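Local coordinates for antibiotic resistance protein (PDB 2VLI) that probably acts as a phosphotransferase of the P-loop NTPase superfamily that confers resistance to the antibiotic tunicamycin, at residues A22-E27 against G157-A162; F35-M40 against V82-S87; L111-N116 against I151-L156. All blocks are in the same frame, centred on the assembly; numbering follows the deposited sequence.

Contact 1. Residues A22-E27 against G157-A162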
loop_
_atom_site.group_PDB
_atom_site.type_symbol
_atom_site.label_atom_id
_atom_site.label_comp_id
_atom_site.label_asym_id
_atom_site.label_seq_id
_atom_site.Cartn_x
_atom_site.Cartn_y
_atom_site.Cartn_z
ATOM N N ALA A 22 20.022 6.518 -10.389
ATOM C CA ALA A 22 20.482 7.783 -9.774
ATOM C C ALA A 22 21.947 8.076 -10.117
ATOM O O ALA A 22 22.289 9.167 -10.591
ATOM C CB ALA A 22 20.290 7.713 -8.257
ATOM N N HIS A 23 22.794 7.080 -9.915
ATOM C CA HIS A 23 24.226 7.182 -10.267
ATOM C C HIS A 23 24.435 7.485 -11.768
ATOM O O HIS A 23 25.145 8.419 -12.135
ATOM C CB HIS A 23 24.949 5.891 -9.872
ATOM C CG HIS A 23 26.389 5.839 -10.303
ATOM N ND1 HIS A 23 27.352 6.679 -9.782
ATOM C CD2 HIS A 23 27.035 5.021 -11.175
ATOM C CE1 HIS A 23 28.522 6.405 -10.333
ATOM N NE2 HIS A 23 28.358 5.401 -11.181
ATOM N N THR A 24 23.779 6.724 -12.643
ATOM C CA THR A 24 23.848 6.988 -14.087
ATOM C C THR A 24 23.409 8.386 -14.487
ATOM O O THR A 24 24.037 9.022 -15.349
ATOM C CB THR A 24 22.978 5.962 -14.860
ATOM O OG1 THR A 24 23.286 4.657 -14.365
ATOM C CG2 THR A 24 23.219 6.048 -16.368
ATOM N N LEU A 25 22.323 8.867 -13.892
ATOM C CA LEU A 25 21.822 10.178 -14.206
ATOM C C LEU A 25 22.819 11.184 -13.715
ATOM O O LEU A 25 23.071 12.189 -14.369
ATOM C CB LEU A 25 20.495 10.472 -13.504
ATOM C CG LEU A 25 19.215 10.037 -14.197
ATOM C CD1 LEU A 25 18.083 9.985 -13.177
ATOM C CD2 LEU A 25 18.890 10.956 -15.397
ATOM N N HIS A 26 23.341 10.927 -12.527
ATOM C CA HIS A 26 24.335 11.801 -11.927
ATOM C C HIS A 26 25.550 11.961 -12.849
ATOM O O HIS A 26 25.975 13.084 -13.113
ATOM C CB HIS A 26 24.780 11.280 -10.577
ATOM C CG HIS A 26 25.854 12.118 -9.955
ATOM N ND1 HIS A 26 25.755 13.487 -9.863
ATOM C CD2 HIS A 26 27.079 11.790 -9.472
ATOM C CE1 HIS A 26 26.853 13.964 -9.299
ATOM N NE2 HIS A 26 27.673 12.953 -9.054
ATOM N N GLU A 27 26.060 10.833 -13.343
ATOM C CA GLU A 27 27.260 10.819 -14.214
ATOM C C GLU A 27 27.042 11.566 -15.522
ATOM O O GLU A 27 28.006 11.991 -16.148
ATOM C CB GLU A 27 27.677 9.411 -14.572
ATOM C CG GLU A 27 28.084 8.480 -13.455
ATOM C CD GLU A 27 28.259 7.016 -13.971
ATOM O OE1 GLU A 27 27.587 6.620 -14.975
ATOM O OE2 GLU A 27 29.088 6.255 -13.392
ATOM N N GLY A 157 18.217 -1.264 -19.945
ATOM C CA GLY A 157 19.373 -1.180 -19.085
ATOM C C GLY A 157 19.347 0.121 -18.312
ATOM O O GLY A 157 18.545 1.022 -18.596
ATOM N N THR A 158 20.252 0.258 -17.357
ATOM C CA THR A 158 20.250 1.457 -16.504
ATOM C C THR A 158 20.424 2.700 -17.326
ATOM O O THR A 158 19.810 3.728 -17.059
ATOM C CB THR A 158 21.297 1.376 -15.413
ATOM O OG1 THR A 158 22.594 1.283 -16.014
ATOM C CG2 THR A 158 21.071 0.131 -14.578
ATOM N N GLN A 159 21.183 2.582 -18.411
ATOM C CA GLN A 159 21.431 3.705 -19.266
ATOM C C GLN A 159 20.166 4.184 -19.959
ATOM O O GLN A 159 19.881 5.378 -20.056
ATOM C CB GLN A 159 22.459 3.305 -20.322
ATOM C CG GLN A 159 23.342 4.407 -20.751
ATOM C CD GLN A 159 24.311 4.853 -19.667
ATOM O OE1 GLN A 159 24.513 6.047 -19.482
ATOM N NE2 GLN A 159 24.909 3.898 -18.951
ATOM N N GLN A 160 19.424 3.241 -20.500
ATOM C CA GLN A 160 18.135 3.540 -21.097
ATOM C C GLN A 160 17.042 4.057 -20.119
ATOM O O GLN A 160 16.225 4.886 -20.488
ATOM C CB GLN A 160 17.627 2.305 -21.813
ATOM C CG GLN A 160 18.350 2.001 -23.100
ATOM C CD GLN A 160 18.105 0.555 -23.556
ATOM O OE1 GLN A 160 18.344 -0.415 -22.808
ATOM N NE2 GLN A 160 17.612 0.411 -24.776
ATOM N N VAL A 161 17.008 3.555 -18.890
ATOM C CA VAL A 161 16.069 4.119 -17.871
ATOM C C VAL A 161 16.403 5.561 -17.610
ATOM O O VAL A 161 15.541 6.431 -17.582
ATOM C CB VAL A 161 16.119 3.301 -16.589
ATOM C CG1 VAL A 161 15.110 3.832 -15.497
ATOM C CG2 VAL A 161 15.788 1.885 -16.914
ATOM N N ALA A 162 17.698 5.832 -17.483
ATOM C CA ALA A 162 18.170 7.167 -17.234
ATOM C C ALA A 162 17.751 8.072 -18.371
ATOM O O ALA A 162 17.244 9.165 -18.150
ATOM C CB ALA A 162 19.729 7.166 -17.011
#

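Contact 2. Residues F35-M40 against V82-S87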
loop_
_atom_site.group_PDB
_atom_site.type_symbol
_atom_site.label_atom_id
_atom_site.label_comp_id
_atom_site.label_asym_id
_atom_site.label_seq_id
_atom_site.Cartn_x
_atom_site.Cartn_y
_atom_site.Cartn_z
ATOM N N PHE A 35 21.232 13.439 -3.542
ATOM C CA PHE A 35 20.736 13.607 -2.188
ATOM C C PHE A 35 20.191 12.289 -1.679
ATOM O O PHE A 35 19.224 11.768 -2.221
ATOM C CB PHE A 35 19.667 14.673 -2.227
ATOM C CG PHE A 35 19.050 15.005 -0.905
ATOM C CD1 PHE A 35 19.380 16.215 -0.252
ATOM C CD2 PHE A 35 18.108 14.181 -0.332
ATOM C CE1 PHE A 35 18.750 16.577 0.932
ATOM C CE2 PHE A 35 17.493 14.546 0.836
ATOM C CZ PHE A 35 17.853 15.753 1.477
ATOM N N GLU A 36 20.810 11.731 -0.640
ATOM C CA GLU A 36 20.494 10.387 -0.150
ATOM C C GLU A 36 19.762 10.462 1.162
ATOM O O GLU A 36 20.401 10.667 2.191
ATOM C CB GLU A 36 21.755 9.552 0.051
ATOM C CG GLU A 36 22.643 9.582 -1.140
ATOM C CD GLU A 36 23.733 8.540 -1.108
ATOM O OE1 GLU A 36 24.529 8.499 -0.119
ATOM O OE2 GLU A 36 23.808 7.786 -2.113
ATOM N N PRO A 37 18.415 10.295 1.148
ATOM C CA PRO A 37 17.572 10.456 2.322
ATOM C C PRO A 37 17.939 9.553 3.469
ATOM O O PRO A 37 17.684 9.864 4.615
ATOM C CB PRO A 37 16.181 10.064 1.818
ATOM C CG PRO A 37 16.250 10.299 0.381
ATOM C CD PRO A 37 17.622 9.973 -0.042
ATOM N N GLU A 38 18.523 8.414 3.168
ATOM C CA GLU A 38 18.969 7.529 4.217
ATOM C C GLU A 38 20.001 8.158 5.183
ATOM O O GLU A 38 20.078 7.737 6.324
ATOM C CB GLU A 38 19.524 6.224 3.610
ATOM C CG GLU A 38 20.604 6.449 2.548
ATOM C CD GLU A 38 20.063 6.548 1.057
ATOM O OE1 GLU A 38 19.265 7.431 0.708
ATOM O OE2 GLU A 38 20.514 5.747 0.203
ATOM N N GLU A 39 20.797 9.136 4.737
ATOM C CA GLU A 39 21.702 9.853 5.667
ATOM C C GLU A 39 20.957 10.485 6.839
ATOM O O GLU A 39 21.503 10.611 7.933
ATOM C CB GLU A 39 22.503 10.972 4.985
ATOM C CG GLU A 39 23.321 10.625 3.785
ATOM C CD GLU A 39 24.486 9.689 4.062
ATOM O OE1 GLU A 39 24.662 9.210 5.199
ATOM O OE2 GLU A 39 25.244 9.428 3.107
HETATM N N MSE A 40 19.726 10.924 6.611
HETATM C CA MSE A 40 18.927 11.514 7.691
HETATM C C MSE A 40 18.404 10.414 8.590
HETATM O O MSE A 40 18.288 10.592 9.818
HETATM C CB MSE A 40 17.771 12.335 7.155
HETATM C CG MSE A 40 16.982 12.998 8.277
HETATM SE SE MSE A 40 18.120 14.308 9.348
HETATM C CE MSE A 40 18.352 15.595 7.953
ATOM N N VAL A 82 17.208 12.365 -6.204
ATOM C CA VAL A 82 16.844 11.774 -4.912
ATOM C C VAL A 82 16.330 10.326 -5.078
ATOM O O VAL A 82 15.175 10.146 -5.391
ATOM C CB VAL A 82 15.718 12.625 -4.230
ATOM C CG1 VAL A 82 15.427 12.101 -2.832
ATOM C CG2 VAL A 82 16.036 14.166 -4.277
ATOM N N PRO A 83 17.173 9.301 -4.829
ATOM C CA PRO A 83 16.731 7.898 -4.820
ATOM C C PRO A 83 16.047 7.555 -3.500
ATOM O O PRO A 83 16.609 7.794 -2.449
ATOM C CB PRO A 83 18.026 7.094 -4.967
ATOM C CG PRO A 83 19.163 8.051 -4.700
ATOM C CD PRO A 83 18.581 9.429 -4.401
ATOM N N VAL A 84 14.840 6.982 -3.570
ATOM C CA VAL A 84 14.095 6.543 -2.428
ATOM C C VAL A 84 13.559 5.155 -2.705
ATOM O O VAL A 84 13.559 4.695 -3.829
ATOM C CB VAL A 84 12.929 7.488 -2.070
ATOM C CG1 VAL A 84 13.447 8.852 -1.794
ATOM C CG2 VAL A 84 11.923 7.581 -3.184
ATOM N N SER A 85 13.181 4.481 -1.640
ATOM C CA SER A 85 12.571 3.162 -1.680
ATOM C C SER A 85 11.441 3.177 -0.700
ATOM O O SER A 85 11.651 2.969 0.498
ATOM C CB SER A 85 13.571 2.118 -1.250
ATOM O OG SER A 85 13.517 1.047 -2.167
ATOM N N ILE A 86 10.247 3.514 -1.183
ATOM C CA ILE A 86 9.088 3.638 -0.320
ATOM C C ILE A 86 7.972 2.773 -0.929
ATOM O O ILE A 86 7.705 2.868 -2.106
ATOM C CB ILE A 86 8.572 5.058 -0.236
ATOM C CG1 ILE A 86 9.632 6.009 0.375
ATOM C CG2 ILE A 86 7.280 5.104 0.562
ATOM C CD1 ILE A 86 9.755 5.935 1.853
ATOM N N SER A 87 7.298 2.008 -0.068
ATOM C CA SER A 87 6.211 1.097 -0.457
ATOM C C SER A 87 4.879 1.478 0.143
ATOM O O SER A 87 3.843 1.147 -0.441
ATOM C CB SER A 87 6.588 -0.335 -0.040
ATOM O OG SER A 87 6.973 -0.429 1.358
HETATM O O HOH W 1 17.348 6.103 -0.539
#

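Contact 3. Residues L111-N116 against I151-L156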
loop_
_atom_site.group_PDB
_atom_site.type_symbol
_atom_site.label_atom_id
_atom_site.label_comp_id
_atom_site.label_asym_id
_atom_site.label_seq_id
_atom_site.Cartn_x
_atom_site.Cartn_y
_atom_site.Cartn_z
ATOM N N LEU A 111 9.754 3.261 -10.351
ATOM C CA LEU A 111 10.214 2.219 -11.272
ATOM C C LEU A 111 9.422 0.988 -11.090
ATOM O O LEU A 111 9.374 0.422 -9.997
ATOM C CB LEU A 111 11.670 1.901 -11.036
ATOM C CG LEU A 111 12.558 3.132 -11.076
ATOM C CD1 LEU A 111 14.031 2.776 -11.007
ATOM C CD2 LEU A 111 12.257 3.979 -12.304
ATOM N N ILE A 112 8.803 0.551 -12.189
ATOM C CA ILE A 112 8.131 -0.737 -12.263
ATOM C C ILE A 112 9.074 -1.756 -12.899
ATOM O O ILE A 112 9.255 -1.781 -14.110
ATOM C CB ILE A 112 6.849 -0.664 -13.097
ATOM C CG1 ILE A 112 5.934 0.461 -12.583
ATOM C CG2 ILE A 112 6.156 -2.050 -13.133
ATOM C CD1 ILE A 112 5.777 0.452 -11.052
ATOM N N ALA A 113 9.652 -2.597 -12.070
ATOM C CA ALA A 113 10.681 -3.491 -12.507
ATOM C C ALA A 113 10.167 -4.909 -12.547
ATOM O O ALA A 113 9.315 -5.270 -11.751
ATOM C CB ALA A 113 11.890 -3.381 -11.581
ATOM N N PRO A 114 10.708 -5.737 -13.475
ATOM C CA PRO A 114 10.330 -7.134 -13.579
ATOM C C PRO A 114 10.662 -7.949 -12.330
ATOM O O PRO A 114 11.715 -7.731 -11.686
ATOM C CB PRO A 114 11.156 -7.630 -14.776
ATOM C CG PRO A 114 11.361 -6.417 -15.585
ATOM C CD PRO A 114 11.633 -5.348 -14.557
ATOM N N LEU A 115 9.755 -8.857 -11.961
ATOM C CA LEU A 115 9.943 -9.663 -10.745
ATOM C C LEU A 115 11.351 -10.368 -10.703
ATOM O O LEU A 115 12.020 -10.379 -9.682
ATOM C CB LEU A 115 8.828 -10.676 -10.590
ATOM C CG LEU A 115 8.879 -11.664 -9.454
ATOM C CD1 LEU A 115 8.998 -10.964 -8.095
ATOM C CD2 LEU A 115 7.671 -12.652 -9.575
ATOM N N ASN A 116 11.766 -10.956 -11.811
ATOM C CA ASN A 116 12.996 -11.714 -11.830
ATOM C C ASN A 116 14.207 -10.811 -11.587
ATOM O O ASN A 116 15.136 -11.207 -10.879
ATOM C CB ASN A 116 13.098 -12.471 -13.162
ATOM C CG ASN A 116 13.482 -11.586 -14.328
ATOM O OD1 ASN A 116 14.656 -11.592 -14.743
ATOM N ND2 ASN A 116 12.534 -10.833 -14.880
ATOM N N ILE A 151 7.453 4.371 -14.470
ATOM C CA ILE A 151 8.426 4.112 -15.564
ATOM C C ILE A 151 8.650 2.610 -15.558
ATOM O O ILE A 151 9.137 2.058 -14.592
ATOM C CB ILE A 151 9.777 4.794 -15.317
ATOM C CG1 ILE A 151 9.651 6.308 -15.291
ATOM C CG2 ILE A 151 10.858 4.327 -16.411
ATOM C CD1 ILE A 151 9.516 6.952 -16.577
ATOM N N ASP A 152 8.239 1.918 -16.610
ATOM C CA ASP A 152 8.404 0.469 -16.639
ATOM C C ASP A 152 9.745 0.206 -17.255
ATOM O O ASP A 152 10.025 0.698 -18.346
ATOM C CB ASP A 152 7.334 -0.172 -17.504
ATOM C CG ASP A 152 7.268 -1.695 -17.367
ATOM O OD1 ASP A 152 8.333 -2.432 -17.327
ATOM O OD2 ASP A 152 6.111 -2.159 -17.228
ATOM N N THR A 153 10.568 -0.578 -16.577
ATOM C CA THR A 153 11.960 -0.742 -16.952
ATOM C C THR A 153 12.184 -2.054 -17.702
ATOM O O THR A 153 13.320 -2.364 -18.095
ATOM C CB THR A 153 12.896 -0.705 -15.700
ATOM O OG1 THR A 153 12.628 -1.810 -14.840
ATOM C CG2 THR A 153 12.715 0.575 -14.921
ATOM N N ALA A 154 11.110 -2.826 -17.915
ATOM C CA ALA A 154 11.192 -4.063 -18.671
ATOM C C ALA A 154 11.997 -3.858 -19.961
ATOM O O ALA A 154 11.674 -3.036 -20.807
ATOM C CB ALA A 154 9.838 -4.598 -18.986
ATOM N N GLY A 155 13.029 -4.659 -20.102
ATOM C CA GLY A 155 13.866 -4.643 -21.296
ATOM C C GLY A 155 14.860 -3.501 -21.391
ATOM O O GLY A 155 15.488 -3.347 -22.431
ATOM N N LEU A 156 15.001 -2.697 -20.340
ATOM C CA LEU A 156 15.845 -1.496 -20.382
ATOM C C LEU A 156 17.056 -1.710 -19.479
ATOM O O LEU A 156 16.948 -2.283 -18.391
ATOM C CB LEU A 156 15.108 -0.231 -19.921
ATOM C CG LEU A 156 13.834 0.191 -20.643
ATOM C CD1 LEU A 156 13.314 1.520 -20.088
ATOM C CD2 LEU A 156 14.083 0.261 -22.133
HETATM O O HOH W 2 8.504 -4.171 -15.545
#

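Contact 1. Residues A22-E27 against G157-A162
T24 and L25 meet T158, Q159 and A162 in a helix-to-helix packing contact, largely buried, on one side of the parallel sheet. Helix 20-28, which follows directly on the P-loop, is crossed here by helix 158-169, the last of the fold. The axes of the two short segments approach to 8.9 Å at a crossing angle of -67°, and A162, a small residue at the crossing, presents its methyl to T24 and L25.

T24 carries most of the contact. Its chi1 of -48° turns the hydroxyl back beside the backbone N, where OG1 gives its proton to H20 O one turn earlier in the same helix, and sends CG2 across the interface. T24 CG2 then lies 3.7 Å from A162 CB. The same T24 methyl lies over one face of the Q159 amide, nearest OE1 at 3.4 Å. A bend at chi2 brings this amide round, although the Q159 side chain starts out away from helix 20-28; Q159 OE1 is also hydrogen-bonded to R28 NH1. L25 adds the apolar flank, with L25 CG 4.1 Å from A162 CB and L25 CD2 3.7 Å from A162 O. Beyond the pair, L25 continues onto I81 of the central sheet and onto L173.

At the start of helix 158-169, the N-cap residue G157 donates its N-H to Q160 OE1 at 3.0 Å, nearly straight at 177°. T24 OG1 and T158 OG1, 3.8 Å apart, are neighbours without bonding. The chemistry implies an interface held by methyl packing, in which the hydroxyl of T24 serves its own helix and a glutamine amide is steadied by R28, at the end of helix 20-28.

Contact 2. Residues F35-M40 against V82-S87
The F35 ring leans obliquely toward V82 CG1, and it also packs against M65, L69 and A72 of helix 61-75, so that it fills the angle between sheet and helix. The second ring, that of P37, uses its CG and CD corner: P37 CG lies 3.8 Å from V82 CG1 and equally 3.8 Å from V84 CG1, while P37 CD comes to 3.4 Å from P83 O. V82 is set for this by a chi1 of -175°, which carries CG1 anti to its backbone N, where it meets both rings.

The backbone shows how a parallel strand pairing ends. F35 still shares a backbone hydrogen bond with I81, but the next donor along the strand would be the N of P83, which carries no hydrogen. F35 O meets carbons instead: V82 CA at 3.6 Å, with a C-H...O angle of 160°, and P83 CD at 3.3 Å.

Where direct pairing stops, water 1 takes over. It donates to P83 O at 2.7 Å and to E38 OE1 at 2.6 Å, bridging the strand to E38. The E38 side chain leaves between its backbone N and carbonyl carbon and then bends at chi2 (-92°), which folds the carboxylate back toward the strand. P37 O in turn accepts the indole N-H of W61, of helix 61-75.

Past V84, the S85 hydroxyl bonds to G12 O and F14 O, and I86 N to N11 OD1, all in the P-loop region. A chain that leaves outer strand 33-34 across the end of strand 80-84 and enters helix 38-46 belongs to the five-stranded parallel sheet of order 2-3-1-4-5, as in the nucleoside monophosphate kinases among P-loop proteins.

Contact 3. Residues L111-N116 against I151-L156
L111 and I112 pair in parallel register with I151 and D152, with I112 N donating to I151 O at 2.9 Å and T153 N donating to I112 O at 3.0 Å, both bonds nearly straight (168° and 169°). This is the outer strand pair, 107-112 with 150-152, of the P-loop NTPase sheet, caught where both strands give way to loops.

On one face L111 and I151 lie side by side, L111 CD2 resting 4.0 Å from I151 CB. Nearby, T153 continues this apolar layer onto V161 of helix 158-169. On the other face I112 and D152 cross at about a right angle, and I112 reaches on to R143. Its side chain lies about 7 Å from a bound cadmium ion, which is held by E145 and H150.

Beyond the strands a helix start meets a turn. The P114 ring, at the N-cap of helix 115-123, places CG 3.9 Å from A154 CA, within the type II turn that runs from T153 to L156. T153 has chi1 at 64°, putting OG1 between its backbone N and carbonyl carbon; from there the hydroxyl packs on A113 and gives I112 O a second, weak bond.

D152 closes an Asx turn, its OD1 taking the A154 N-H nearly along the C-O axis. D152 OD1 also lies 3.4 Å from I112 O, another acceptor, and water 2 donates to both: to D152 OD1 at an unusually short 2.5 Å, and to I112 O at 2.9 Å.

How the contacts relate
The three contacts illustrate how one parallel sheet is edged and covered. Contact 2 closes the side of strand 33-34 and contact 3 the side of strand 150-152; their centres are 20 Å apart and their nearest atoms about 7 Å. Contact 1 joins two helices and touches both: A22 CB meets P83 CG at 3.7 Å, and V161 CG2 meets L156 CB at 3.7 Å. Along the chain, contacts 2 and 3 lie in series inside the loop that contact 1 closes. Contact 1 includes the helix that follows the P-loop, contact 2 reaches G12 and F14 through S85, and contact 3, the one near the cadmium ion, reaches F14 through A113, consistent with a nucleotide site there.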